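Local coordinates for protein beta-lactamase/D-alanine Carboxypeptidase (Yersinia pestis, PDB 3RJU) that probably hydrolyses beta-lactams or trims D-alanine from peptidoglycan peptides, as a serine enzyme of the beta-lactamase and penicillin-binding protein family, at residues T136-L144 with L162-A170. Sequence-based numbering, arbitrary orientation.
Sequences TKDNRWQWL and LAYDLLADA
A salt bridge between buried Arg140 and partly exposed Asp169 joins two helices in the helical region of the protein, where helix 137-144 crosses segment 162-170, the first part of helix 162-175, at -106°. Arg140 enters as a knob among Leu162, Asp165, Leu166 and Asp169. A bend at chi3 (-73°) turns its guanidinium side-on to the carboxylate. The two planes lie only 18° apart. NE of Arg140 donates to Asp169 OD2 at 2.9 Å. Arg140 NH2 reaches the syn lone pair of Asp169 OD1 at 2.8 Å. Both bonds are nearly straight. The indole of Trp141 adds a third, more bent bond, NE1 to Asp169 OD2 at 2.8 Å, arriving from above the carboxylate plane, so OD2 takes two donors and the acid is fixed in rotation. This pairing probably favours the charged carboxylate.

Asp165 CB lies over the centre of the guanidinium, 3.5 Å from Arg140 CZ, while Lys137 CA lies over the opposite face, nearer its rim, so both faces are covered. NH1 of Arg140 turns instead to the carbonyl of Ala222, and the Asp165 carboxylate is held by Ser226 OG and Gly225 N. Leucines close the apolar side. Leu166 CD2 makes a CH-pi contact over the five-membered ring of Trp141, 4.0 Å from its centroid, and also meets Leu144 CD2. Leu162 divides its methyls, CD1 along the aliphatic part of Arg140 and CD2 at 3.6 Å from Trp143 CZ3. At the start of helix 137-144, Thr136 and Asn139 form a capping box.

Tyr164 of the same helix as Asp169 packs on Lys65 of a probable SxxK motif, placing this bidentate arginine–aspartate bridge beside the likely active site of a serine beta-lactamase-type fold.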
loop_
_atom_site.group_PDB
_atom_site.type_symbol
_atom_site.label_atom_id
_atom_site.label_comp_id
_atom_site.label_asym_id
_atom_site.label_seq_id
_atom_site.Cartn_x
_atom_site.Cartn_y
_atom_site.Cartn_z
ATOM N N THR A 136 17.764 -5.856 -5.221
ATOM C CA THR A 136 18.194 -4.527 -4.825
ATOM C C THR A 136 18.015 -3.573 -5.989
ATOM O O THR A 136 17.738 -4.006 -7.113
ATOM C CB THR A 136 19.665 -4.513 -4.413
ATOM O OG1 THR A 136 20.484 -4.744 -5.572
ATOM C CG2 THR A 136 19.935 -5.589 -3.358
ATOM N N LYS A 137 18.173 -2.280 -5.722
ATOM C CA LYS A 137 18.155 -1.284 -6.792
ATOM C C LYS A 137 19.169 -1.624 -7.897
ATOM O O LYS A 137 18.829 -1.646 -9.081
ATOM C CB LYS A 137 18.436 0.122 -6.255
ATOM C CG LYS A 137 18.434 1.179 -7.352
ATOM C CD LYS A 137 18.686 2.568 -6.793
ATOM C CE LYS A 137 20.119 2.721 -6.310
ATOM N NZ LYS A 137 20.473 4.159 -6.098
ATOM N N ASP A 138 20.421 -1.879 -7.523
ATOM C CA ASP A 138 21.403 -2.239 -8.544
ATOM C C ASP A 138 20.979 -3.494 -9.315
ATOM O O ASP A 138 21.150 -3.553 -10.527
ATOM C CB ASP A 138 22.798 -2.434 -7.951
ATOM C CG ASP A 138 23.449 -1.125 -7.536
ATOM O OD1 ASP A 138 22.950 -0.045 -7.930
ATOM O OD2 ASP A 138 24.475 -1.183 -6.817
ATOM N N ASN A 139 20.440 -4.502 -8.625
ATOM C CA ASN A 139 19.974 -5.699 -9.335
ATOM C C ASN A 139 18.918 -5.328 -10.378
ATOM O O ASN A 139 18.937 -5.834 -11.509
ATOM C CB ASN A 139 19.323 -6.722 -8.400
ATOM C CG ASN A 139 20.268 -7.300 -7.364
ATOM O OD1 ASN A 139 19.823 -7.679 -6.285
ATOM N ND2 ASN A 139 21.559 -7.391 -7.684
ATOM N N ARG A 140 17.976 -4.471 -9.983
ATOM C CA ARG A 140 16.872 -4.097 -10.871
ATOM C C ARG A 140 17.366 -3.474 -12.165
ATOM O O ARG A 140 16.907 -3.826 -13.259
ATOM C CB ARG A 140 15.916 -3.105 -10.192
ATOM C CG ARG A 140 15.058 -3.714 -9.132
ATOM C CD ARG A 140 13.978 -2.742 -8.722
ATOM N NE ARG A 140 14.397 -1.596 -7.913
ATOM C CZ ARG A 140 14.605 -1.638 -6.594
ATOM N NH1 ARG A 140 14.530 -2.791 -5.936
ATOM N NH2 ARG A 140 14.910 -0.531 -5.928
ATOM N N TRP A 141 18.283 -2.525 -12.038
ATOM C CA TRP A 141 18.749 -1.799 -13.208
ATOM C C TRP A 141 19.685 -2.631 -14.076
ATOM O O TRP A 141 19.690 -2.475 -15.292
ATOM C CB TRP A 141 19.316 -0.429 -12.818
ATOM C CG TRP A 141 18.192 0.439 -12.396
ATOM C CD1 TRP A 141 17.639 0.522 -11.142
ATOM C CD2 TRP A 141 17.408 1.301 -13.238
ATOM N NE1 TRP A 141 16.576 1.394 -11.154
ATOM C CE2 TRP A 141 16.409 1.881 -12.424
ATOM C CE3 TRP A 141 17.447 1.628 -14.600
ATOM C CZ2 TRP A 141 15.476 2.799 -12.919
ATOM C CZ3 TRP A 141 16.518 2.539 -15.093
ATOM C CH2 TRP A 141 15.536 3.099 -14.258
ATOM N N GLN A 142 20.429 -3.547 -13.458
ATOM C CA GLN A 142 21.240 -4.496 -14.206
ATOM C C GLN A 142 20.341 -5.423 -15.043
ATOM O O GLN A 142 20.636 -5.699 -16.204
ATOM C CB GLN A 142 22.148 -5.288 -13.258
ATOM C CG GLN A 142 23.121 -6.221 -13.949
ATOM C CD GLN A 142 24.053 -5.497 -14.916
ATOM O OE1 GLN A 142 24.501 -4.371 -14.655
ATOM N NE2 GLN A 142 24.340 -6.140 -16.051
ATOM N N TRP A 143 19.230 -5.870 -14.464
ATOM C CA TRP A 143 18.266 -6.693 -15.189
ATOM C C TRP A 143 17.541 -5.891 -16.265
ATOM O O TRP A 143 17.366 -6.359 -17.380
ATOM C CB TRP A 143 17.227 -7.295 -14.228
ATOM C CG TRP A 143 16.133 -8.041 -14.940
ATOM C CD1 TRP A 143 16.154 -9.360 -15.328
ATOM C CD2 TRP A 143 14.860 -7.519 -15.364
ATOM N NE1 TRP A 143 14.970 -9.687 -15.966
ATOM C CE2 TRP A 143 14.162 -8.578 -15.998
ATOM C CE3 TRP A 143 14.241 -6.265 -15.264
ATOM C CZ2 TRP A 143 12.887 -8.417 -16.540
ATOM C CZ3 TRP A 143 12.962 -6.107 -15.808
ATOM C CH2 TRP A 143 12.299 -7.183 -16.427
ATOM N N LEU A 144 17.111 -4.683 -15.928
ATOM C CA LEU A 144 16.247 -3.918 -16.824
ATOM C C LEU A 144 16.966 -3.617 -18.146
ATOM O O LEU A 144 16.375 -3.662 -19.233
ATOM C CB LEU A 144 15.785 -2.628 -16.125
ATOM C CG LEU A 144 14.754 -1.771 -16.853
ATOM C CD1 LEU A 144 13.446 -2.533 -17.071
ATOM C CD2 LEU A 144 14.520 -0.489 -16.079
ATOM N N LEU A 162 8.080 -5.191 -8.856
ATOM C CA LEU A 162 9.225 -4.673 -9.603
ATOM C C LEU A 162 8.971 -3.257 -10.138
ATOM O O LEU A 162 9.797 -2.360 -9.956
ATOM C CB LEU A 162 9.533 -5.591 -10.776
ATOM C CG LEU A 162 10.600 -5.102 -11.748
ATOM C CD1 LEU A 162 11.930 -4.879 -10.996
ATOM C CD2 LEU A 162 10.762 -6.111 -12.897
ATOM N N ALA A 163 7.845 -3.063 -10.819
ATOM C CA ALA A 163 7.539 -1.768 -11.404
ATOM C C ALA A 163 7.479 -0.654 -10.353
ATOM O O ALA A 163 7.905 0.475 -10.612
ATOM C CB ALA A 163 6.227 -1.841 -12.217
ATOM N N TYR A 164 6.923 -0.963 -9.178
ATOM C CA TYR A 164 6.812 0.018 -8.109
ATOM C C TYR A 164 8.161 0.373 -7.469
ATOM O O TYR A 164 8.369 1.515 -7.050
ATOM C CB TYR A 164 5.793 -0.419 -7.044
ATOM C CG TYR A 164 4.509 0.365 -7.147
ATOM C CD1 TYR A 164 4.350 1.551 -6.448
ATOM C CD2 TYR A 164 3.474 -0.054 -7.993
ATOM C CE1 TYR A 164 3.194 2.301 -6.551
ATOM C CE2 TYR A 164 2.308 0.693 -8.112
ATOM C CZ TYR A 164 2.173 1.871 -7.374
ATOM O OH TYR A 164 1.032 2.625 -7.469
ATOM N N ASP A 165 9.083 -0.589 -7.405
ATOM C CA ASP A 165 10.420 -0.259 -6.919
ATOM C C ASP A 165 11.204 0.550 -7.966
ATOM O O ASP A 165 11.937 1.486 -7.617
ATOM C CB ASP A 165 11.138 -1.521 -6.454
ATOM C CG ASP A 165 10.480 -2.109 -5.233
ATOM O OD1 ASP A 165 10.198 -1.304 -4.313
ATOM O OD2 ASP A 165 10.213 -3.334 -5.210
ATOM N N LEU A 166 11.024 0.218 -9.244
ATOM C CA LEU A 166 11.583 1.072 -10.297
ATOM C C LEU A 166 11.024 2.500 -10.200
ATOM O O LEU A 166 11.741 3.459 -10.434
ATOM C CB LEU A 166 11.339 0.495 -11.695
ATOM C CG LEU A 166 12.114 -0.797 -12.007
ATOM C CD1 LEU A 166 11.601 -1.447 -13.293
ATOM C CD2 LEU A 166 13.626 -0.549 -12.095
ATOM N N LEU A 167 9.744 2.632 -9.871
ATOM C CA LEU A 167 9.149 3.949 -9.679
ATOM C C LEU A 167 9.852 4.697 -8.547
ATOM O O LEU A 167 10.204 5.878 -8.689
ATOM C CB LEU A 167 7.653 3.836 -9.390
ATOM C CG LEU A 167 6.903 5.138 -9.120
ATOM C CD1 LEU A 167 7.069 6.147 -10.267
ATOM C CD2 LEU A 167 5.419 4.842 -8.856
ATOM N N ALA A 168 10.064 4.021 -7.420
ATOM C CA ALA A 168 10.748 4.658 -6.295
ATOM C C ALA A 168 12.136 5.094 -6.725
ATOM O O ALA A 168 12.558 6.196 -6.388
ATOM C CB ALA A 168 10.845 3.714 -5.093
ATOM N N ASP A 169 12.823 4.242 -7.490
ATOM C CA ASP A 169 14.165 4.574 -7.992
ATOM C C ASP A 169 14.117 5.864 -8.829
ATOM O O ASP A 169 14.999 6.744 -8.722
ATOM C CB ASP A 169 14.725 3.459 -8.879
ATOM C CG ASP A 169 14.878 2.113 -8.151
ATOM O OD1 ASP A 169 14.909 2.064 -6.895
ATOM O OD2 ASP A 169 14.976 1.086 -8.858
ATOM N N ALA A 170 13.106 5.956 -9.686
ATOM C CA ALA A 170 12.980 7.098 -10.582
ATOM C C ALA A 170 12.713 8.366 -9.782
ATOM O O ALA A 170 13.282 9.427 -10.062
ATOM C CB ALA A 170 11.850 6.850 -11.588
#